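Local atomic coordinates of cyclopenase asqI (Emericella nidulans, PDB entry 5YY3), a protein that catalyses the zinc-dependent ring contraction of 4'-methoxycyclopenin to 4'-methoxyviridicatin in aspoquinolone biosynthesis, although it belongs to the tyrosinase family. Residues Phe207-Val217 against Phe593-Gly603. Residues are numbered along the deposited sequence; the frame is centred on the assembly and turned at random.
Sequences FDRHGEVFLYV and FHHYHDPRGMG
F207, in the loop just before helix 210-231, faces F593 of the irregular segment 593-603, their CA atoms 6.8 Å apart; at the far end, at Y216 and M602, the backbones come near again, CA to CA 6.5 Å. The two phenyl rings form an offset stack, with centroids 4.5 Å apart and planes inclined by only 7°. A chi1 of -179° swings the F207 ring away from its own N and beside its carbonyl carbon, where one face meets CD1 of F593, while the backbone N of R209 sits over the other. H210 completes an aromatic cluster, its CE1 lying 4.1 Å from CE1 of F593 in an oblique approach. One turn on, V213 lays both methyls against Y596: CG2 meets CB of the tyrosine at 3.7 Å and CG1 lies over one ring face, whereas V217 CG2 approaches near the hydroxyl. M602 CB lies over one face of the Y216 ring, 3.7 Å from the centroid and 21° off the normal, a CH-pi contact. Bends at chi2 and chi3 bring CE of M602 to 3.6 Å from CE2 of Y216, with the sulfur oblique to the ring. The sole hydrogen bond across the segments is weak, from M602 N to E212 OE1 at 3.4 Å. Before it, an Asx turn at D598 overlaps a type I turn to G601, whose positive phi suits glycine. The contact joins the helical hemocyanin-type domain, here with zinc, to the Ig-like domain: V213 and V217, the latter just before zinc ligand H218 in the sequence, also touch W189 of helix 180-193, while M602 packs on strand 508-517.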
loop_
_atom_site.group_PDB
_atom_site.type_symbol
_atom_site.label_atom_id
_atom_site.label_comp_id
_atom_site.label_asym_id
_atom_site.label_seq_id
_atom_site.Cartn_x
_atom_site.Cartn_y
_atom_site.Cartn_z
ATOM N N PHE A 207 37.948 -31.029 -13.714
ATOM C CA PHE A 207 36.549 -30.617 -13.677
ATOM C C PHE A 207 35.927 -30.385 -15.071
ATOM O O PHE A 207 36.376 -29.529 -15.835
ATOM C CB PHE A 207 36.407 -29.359 -12.820
ATOM C CG PHE A 207 34.998 -28.883 -12.704
ATOM C CD1 PHE A 207 34.051 -29.646 -12.020
ATOM C CD2 PHE A 207 34.608 -27.683 -13.288
ATOM C CE1 PHE A 207 32.735 -29.220 -11.914
ATOM C CE2 PHE A 207 33.297 -27.243 -13.189
ATOM C CZ PHE A 207 32.354 -28.016 -12.498
ATOM N N ASP A 208 34.865 -31.138 -15.362
ATOM C CA ASP A 208 34.261 -31.216 -16.698
ATOM C C ASP A 208 33.032 -30.331 -16.921
ATOM O O ASP A 208 32.724 -29.947 -18.053
ATOM C CB ASP A 208 33.846 -32.666 -16.988
ATOM C CG ASP A 208 35.023 -33.560 -17.308
ATOM O OD1 ASP A 208 35.449 -34.331 -16.416
ATOM O OD2 ASP A 208 35.520 -33.492 -18.453
ATOM N N ARG A 209 32.315 -30.038 -15.843
ATOM C CA ARG A 209 30.930 -29.587 -15.952
ATOM C C ARG A 209 30.703 -28.112 -15.621
ATOM O O ARG A 209 29.758 -27.787 -14.912
ATOM C CB ARG A 209 30.049 -30.460 -15.043
ATOM C CG ARG A 209 30.077 -31.952 -15.374
ATOM C CD ARG A 209 29.458 -32.234 -16.751
ATOM N NE ARG A 209 29.639 -33.625 -17.184
ATOM C CZ ARG A 209 29.001 -34.186 -18.212
ATOM N NH1 ARG A 209 28.127 -33.480 -18.925
ATOM N NH2 ARG A 209 29.231 -35.457 -18.534
ATOM N N HIS A 210 31.561 -27.230 -16.128
ATOM C CA HIS A 210 31.420 -25.784 -15.889
ATOM C C HIS A 210 30.037 -25.268 -16.273
ATOM O O HIS A 210 29.429 -24.493 -15.543
ATOM C CB HIS A 210 32.471 -24.976 -16.667
ATOM C CG HIS A 210 33.800 -24.859 -15.987
ATOM N ND1 HIS A 210 34.112 -23.820 -15.134
ATOM C CD2 HIS A 210 34.910 -25.629 -16.065
ATOM C CE1 HIS A 210 35.350 -23.966 -14.700
ATOM N NE2 HIS A 210 35.859 -25.053 -15.250
ATOM N N GLY A 211 29.548 -25.708 -17.427
ATOM C CA GLY A 211 28.319 -25.181 -17.981
ATOM C C GLY A 211 27.112 -25.626 -17.194
ATOM O O GLY A 211 26.160 -24.874 -17.015
ATOM N N GLU A 212 27.163 -26.864 -16.728
ATOM C CA GLU A 212 26.111 -27.446 -15.910
ATOM C C GLU A 212 25.978 -26.727 -14.581
ATOM O O GLU A 212 24.887 -26.360 -14.164
ATOM C CB GLU A 212 26.410 -28.913 -15.666
ATOM C CG GLU A 212 25.197 -29.768 -15.548
ATOM C CD GLU A 212 25.569 -31.199 -15.314
ATOM O OE1 GLU A 212 25.828 -31.556 -14.141
ATOM O OE2 GLU A 212 25.641 -31.945 -16.315
ATOM N N VAL A 213 27.116 -26.544 -13.923
ATOM C CA VAL A 213 27.216 -25.791 -12.684
ATOM C C VAL A 213 26.777 -24.317 -12.815
ATOM O O VAL A 213 26.031 -23.806 -11.979
ATOM C CB VAL A 213 28.659 -25.857 -12.169
ATOM C CG1 VAL A 213 28.915 -24.803 -11.128
ATOM C CG2 VAL A 213 28.946 -27.251 -11.617
ATOM N N PHE A 214 27.264 -23.644 -13.851
ATOM C CA PHE A 214 26.892 -22.268 -14.162
ATOM C C PHE A 214 25.370 -22.106 -14.197
ATOM O O PHE A 214 24.809 -21.281 -13.489
ATOM C CB PHE A 214 27.529 -21.856 -15.503
ATOM C CG PHE A 214 26.992 -20.577 -16.082
ATOM C CD1 PHE A 214 27.459 -19.352 -15.644
ATOM C CD2 PHE A 214 26.038 -20.601 -17.086
ATOM C CE1 PHE A 214 26.968 -18.171 -16.182
ATOM C CE2 PHE A 214 25.546 -19.417 -17.625
ATOM C CZ PHE A 214 26.013 -18.205 -17.170
ATOM N N LEU A 215 24.711 -22.921 -15.008
ATOM C CA LEU A 215 23.269 -22.843 -15.193
ATOM C C LEU A 215 22.499 -23.212 -13.922
ATOM O O LEU A 215 21.514 -22.562 -13.556
ATOM C CB LEU A 215 22.863 -23.765 -16.345
ATOM C CG LEU A 215 21.990 -23.196 -17.461
ATOM C CD1 LEU A 215 22.382 -21.763 -17.808
ATOM C CD2 LEU A 215 22.090 -24.102 -18.695
ATOM N N TYR A 216 22.956 -24.265 -13.251
ATOM C CA TYR A 216 22.296 -24.749 -12.048
ATOM C C TYR A 216 22.351 -23.763 -10.873
ATOM O O TYR A 216 21.337 -23.513 -10.208
ATOM C CB TYR A 216 22.912 -26.065 -11.619
ATOM C CG TYR A 216 22.390 -26.528 -10.291
ATOM C CD1 TYR A 216 21.103 -27.022 -10.178
ATOM C CD2 TYR A 216 23.171 -26.446 -9.142
ATOM C CE1 TYR A 216 20.616 -27.433 -8.984
ATOM C CE2 TYR A 216 22.686 -26.866 -7.927
ATOM C CZ TYR A 216 21.406 -27.371 -7.861
ATOM O OH TYR A 216 20.875 -27.799 -6.672
ATOM N N VAL A 217 23.531 -23.219 -10.606
ATOM C CA VAL A 217 23.700 -22.259 -9.527
ATOM C C VAL A 217 22.831 -21.027 -9.761
ATOM O O VAL A 217 22.098 -20.587 -8.868
ATOM C CB VAL A 217 25.168 -21.835 -9.393
ATOM C CG1 VAL A 217 25.304 -20.637 -8.478
ATOM C CG2 VAL A 217 26.006 -23.012 -8.893
ATOM N N PHE A 593 36.774 -27.695 -6.632
ATOM C CA PHE A 593 35.594 -28.109 -7.396
ATOM C C PHE A 593 34.851 -29.329 -6.814
ATOM O O PHE A 593 33.915 -29.846 -7.428
ATOM C CB PHE A 593 35.997 -28.421 -8.838
ATOM C CG PHE A 593 36.449 -27.220 -9.628
ATOM C CD1 PHE A 593 35.528 -26.292 -10.101
ATOM C CD2 PHE A 593 37.793 -27.041 -9.937
ATOM C CE1 PHE A 593 35.944 -25.199 -10.846
ATOM C CE2 PHE A 593 38.218 -25.950 -10.691
ATOM C CZ PHE A 593 37.294 -25.028 -11.145
ATOM N N HIS A 594 35.261 -29.777 -5.636
ATOM C CA HIS A 594 34.746 -31.009 -5.041
ATOM C C HIS A 594 33.286 -30.972 -4.550
ATOM O O HIS A 594 32.745 -32.006 -4.137
ATOM C CB HIS A 594 35.649 -31.418 -3.870
ATOM C CG HIS A 594 36.066 -30.275 -2.998
ATOM N ND1 HIS A 594 36.773 -29.188 -3.477
ATOM C CD2 HIS A 594 35.885 -30.051 -1.675
ATOM C CE1 HIS A 594 37.002 -28.345 -2.487
ATOM N NE2 HIS A 594 36.479 -28.845 -1.381
ATOM N N HIS A 595 32.650 -29.802 -4.586
ATOM C CA HIS A 595 31.282 -29.660 -4.081
ATOM C C HIS A 595 30.201 -29.875 -5.127
ATOM O O HIS A 595 29.019 -29.949 -4.807
ATOM C CB HIS A 595 31.087 -28.279 -3.470
ATOM C CG HIS A 595 31.929 -28.038 -2.263
ATOM N ND1 HIS A 595 31.536 -28.421 -0.999
ATOM C CD2 HIS A 595 33.145 -27.455 -2.124
ATOM C CE1 HIS A 595 32.479 -28.086 -0.132
ATOM N NE2 HIS A 595 33.464 -27.496 -0.790
ATOM N N TYR A 596 30.595 -29.958 -6.384
ATOM C CA TYR A 596 29.608 -29.949 -7.447
ATOM C C TYR A 596 29.676 -31.263 -8.239
ATOM O O TYR A 596 29.332 -31.319 -9.423
ATOM C CB TYR A 596 29.821 -28.707 -8.339
ATOM C CG TYR A 596 29.441 -27.378 -7.666
ATOM C CD1 TYR A 596 28.202 -27.218 -7.041
ATOM C CD2 TYR A 596 30.322 -26.292 -7.657
ATOM C CE1 TYR A 596 27.839 -26.001 -6.421
ATOM C CE2 TYR A 596 29.975 -25.075 -7.044
ATOM C CZ TYR A 596 28.728 -24.938 -6.426
ATOM O OH TYR A 596 28.362 -23.747 -5.818
ATOM N N HIS A 597 30.095 -32.324 -7.550
ATOM C CA HIS A 597 30.270 -33.644 -8.153
ATOM C C HIS A 597 29.084 -34.594 -7.937
ATOM O O HIS A 597 28.923 -35.168 -6.863
ATOM C CB HIS A 597 31.537 -34.298 -7.607
ATOM C CG HIS A 597 31.582 -35.779 -7.817
ATOM N ND1 HIS A 597 31.543 -36.354 -9.073
ATOM C CD2 HIS A 597 31.650 -36.801 -6.935
ATOM C CE1 HIS A 597 31.589 -37.669 -8.949
ATOM N NE2 HIS A 597 31.656 -37.969 -7.665
ATOM N N ASP A 598 28.277 -34.782 -8.974
ATOM C CA ASP A 598 27.104 -35.635 -8.875
ATOM C C ASP A 598 26.903 -36.458 -10.136
ATOM O O ASP A 598 26.682 -35.909 -11.212
ATOM C CB ASP A 598 25.854 -34.792 -8.604
ATOM C CG ASP A 598 24.638 -35.634 -8.227
ATOM O OD1 ASP A 598 24.458 -36.754 -8.769
ATOM O OD2 ASP A 598 23.856 -35.159 -7.375
ATOM N N PRO A 599 26.943 -37.788 -9.989
ATOM C CA PRO A 599 26.682 -38.761 -11.058
ATOM C C PRO A 599 25.407 -38.467 -11.871
ATOM O O PRO A 599 25.289 -38.940 -13.006
ATOM C CB PRO A 599 26.523 -40.079 -10.294
ATOM C CG PRO A 599 27.316 -39.898 -9.048
ATOM C CD PRO A 599 27.239 -38.440 -8.699
ATOM N N ARG A 600 24.470 -37.710 -11.295
ATOM C CA ARG A 600 23.148 -37.506 -11.899
ATOM C C ARG A 600 22.946 -36.135 -12.539
ATOM O O ARG A 600 21.959 -35.916 -13.251
ATOM C CB ARG A 600 22.059 -37.719 -10.849
ATOM C CG ARG A 600 21.859 -39.155 -10.460
ATOM C CD ARG A 600 21.458 -39.959 -11.678
ATOM N NE ARG A 600 21.990 -41.314 -11.595
ATOM C CZ ARG A 600 23.038 -41.750 -12.282
ATOM N NH1 ARG A 600 23.667 -40.944 -13.139
ATOM N NH2 ARG A 600 23.443 -43.004 -12.120
ATOM N N GLY A 601 23.865 -35.212 -12.294
ATOM C CA GLY A 601 23.703 -33.860 -12.792
ATOM C C GLY A 601 23.146 -33.004 -11.674
ATOM O O GLY A 601 22.265 -33.455 -10.933
ATOM N N MET A 602 23.663 -31.788 -11.530
ATOM C CA MET A 602 23.265 -30.944 -10.411
ATOM C C MET A 602 21.762 -30.638 -10.438
ATOM O O MET A 602 21.182 -30.348 -11.478
ATOM C CB MET A 602 24.074 -29.650 -10.404
ATOM C CG MET A 602 25.549 -29.814 -9.987
ATOM S SD MET A 602 25.964 -30.337 -8.281
ATOM C CE MET A 602 24.551 -29.853 -7.261
ATOM N N GLY A 603 21.120 -30.758 -9.289
ATOM C CA GLY A 603 19.698 -30.482 -9.195
ATOM C C GLY A 603 18.785 -31.609 -9.609
ATOM O O GLY A 603 17.571 -31.418 -9.681
#